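Local coordinates for uncharacterized protein PH0321 (Pyrococcus horikoshii, PDB 3BS4) that is of unknown function but has a KaiC-like domain, which suggests a relationship to the RecA-type ATPases, at residues E165-A168 with E169-G173. Numbering follows the deposited sequence.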
loop_
_atom_site.group_PDB
_atom_site.type_symbol
_atom_site.label_atom_id
_atom_site.label_comp_id
_atom_site.label_asym_id
_atom_site.label_seq_id
_atom_site.Cartn_x
_atom_site.Cartn_y
_atom_site.Cartn_z
ATOM N N GLU A 165 15.320 3.504 -6.751
ATOM C CA GLU A 165 16.590 3.599 -6.032
ATOM C C GLU A 165 16.770 4.964 -5.376
ATOM O O GLU A 165 17.141 5.046 -4.214
ATOM C CB GLU A 165 17.778 3.225 -6.924
ATOM C CG GLU A 165 19.124 3.171 -6.155
ATOM C CD GLU A 165 19.164 2.176 -4.993
ATOM O OE1 GLU A 165 18.335 1.233 -4.921
ATOM O OE2 GLU A 165 20.057 2.341 -4.123
ATOM N N THR A 166 16.448 6.028 -6.092
ATOM C CA THR A 166 16.550 7.383 -5.510
ATOM C C THR A 166 15.626 7.533 -4.304
ATOM O O THR A 166 15.977 8.193 -3.330
ATOM C CB THR A 166 16.215 8.445 -6.561
ATOM O OG1 THR A 166 17.095 8.295 -7.686
ATOM C CG2 THR A 166 16.376 9.848 -5.992
ATOM N N SER A 167 14.436 6.933 -4.378
ATOM C CA SER A 167 13.517 6.898 -3.237
ATOM C C SER A 167 14.174 6.265 -2.033
ATOM O O SER A 167 14.101 6.786 -0.932
ATOM C CB SER A 167 12.258 6.106 -3.586
ATOM O OG SER A 167 11.585 6.719 -4.640
ATOM N N ALA A 168 14.828 5.130 -2.249
ATOM C CA ALA A 168 15.490 4.432 -1.139
ATOM C C ALA A 168 16.594 5.313 -0.565
ATOM O O ALA A 168 16.759 5.391 0.651
ATOM C CB ALA A 168 16.044 3.099 -1.597
ATOM N N GLU A 169 17.308 6.013 -1.440
ATOM C CA GLU A 169 18.396 6.909 -1.020
ATOM C C GLU A 169 17.870 8.059 -0.156
ATOM O O GLU A 169 18.465 8.407 0.874
ATOM C CB GLU A 169 19.128 7.474 -2.242
ATOM C CG GLU A 169 19.917 6.452 -3.058
ATOM C CD GLU A 169 20.360 7.020 -4.404
ATOM O OE1 GLU A 169 20.407 8.270 -4.539
ATOM O OE2 GLU A 169 20.654 6.233 -5.337
ATOM N N VAL A 170 16.769 8.666 -0.584
ATOM C CA VAL A 170 16.146 9.746 0.185
ATOM C C VAL A 170 15.670 9.258 1.559
ATOM O O VAL A 170 15.882 9.931 2.570
ATOM C CB VAL A 170 14.979 10.389 -0.598
ATOM C CG1 VAL A 170 14.127 11.274 0.322
ATOM C CG2 VAL A 170 15.517 11.181 -1.771
ATOM N N ARG A 171 15.033 8.093 1.596
ATOM C CA ARG A 171 14.533 7.520 2.843
ATOM C C ARG A 171 15.638 7.174 3.843
ATOM O O ARG A 171 15.426 7.210 5.052
ATOM C CB ARG A 171 13.683 6.289 2.554
ATOM C CG ARG A 171 12.425 6.619 1.741
ATOM C CD ARG A 171 11.433 5.466 1.734
ATOM N NE ARG A 171 11.890 4.345 0.918
ATOM C CZ ARG A 171 11.434 4.058 -0.301
ATOM N NH1 ARG A 171 10.475 4.792 -0.864
ATOM N NH2 ARG A 171 11.928 3.014 -0.948
ATOM N N TYR A 172 16.828 6.868 3.336
ATOM C CA TYR A 172 17.954 6.529 4.201
ATOM C C TYR A 172 18.333 7.675 5.140
ATOM O O TYR A 172 18.734 7.430 6.281
ATOM C CB TYR A 172 19.173 6.142 3.357
ATOM C CG TYR A 172 20.383 5.794 4.193
ATOM C CD1 TYR A 172 20.484 4.553 4.807
ATOM C CD2 TYR A 172 21.412 6.712 4.383
ATOM C CE1 TYR A 172 21.586 4.234 5.579
ATOM C CE2 TYR A 172 22.525 6.401 5.168
ATOM C CZ TYR A 172 22.601 5.151 5.755
ATOM O OH TYR A 172 23.689 4.809 6.541
ATOM N N GLY A 173 18.221 8.913 4.662
ATOM C CA GLY A 173 18.703 10.067 5.434
ATOM C C GLY A 173 17.721 11.171 5.806
ATOM O O GLY A 173 18.028 12.021 6.653
HETATM O O HOH W 1 19.452 6.590 -7.958
#
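Arg171 folds back over Ser167 and Ala168, one turn earlier in the alpha-helix 157-173, where four successive i to i+4 backbone hydrogen bonds tie the turns together. Arg171 N donates to Ser167 O at 3.0 Å, and the side chain then travels back along the same carbonyl. CB starts beside that oxygen, and CG, set anti to the carbonyl carbon (chi1 -63°), comes within 3.2 Å of Ser167 O. CD stands 4.0 Å from Ser167 O, and the bend at chi3 (-72°) keeps NE and CZ about as near instead of letting them run outward. The guanidinium thus lies with one face over the backbone, Ser167 O and Ala168 N both sitting beneath its rim. At the tip the two nitrogens part: NH1 reaches Ser167 CB at 3.5 Å, while NH2 rests near Ala168 N and CA. An apolar side chain of the bound peptide also packs on Arg171.

Glu169 likewise runs back a turn, CG passing 3.3 Å from Glu165 O. The two glutamates cross at about a right angle, their OE2 atoms 4.1 Å apart; Glu165 turns its other oxygen into a salt bridge with Arg204, which probably eases the repulsion. On another side of the helix, Val170 packs on Pro116 and Ala120 of helix 115-132. Thr166 OG1, hydrogen-bonded to Arg162 O, also meets a water that donates to Glu169 OE2 at 2.9 Å.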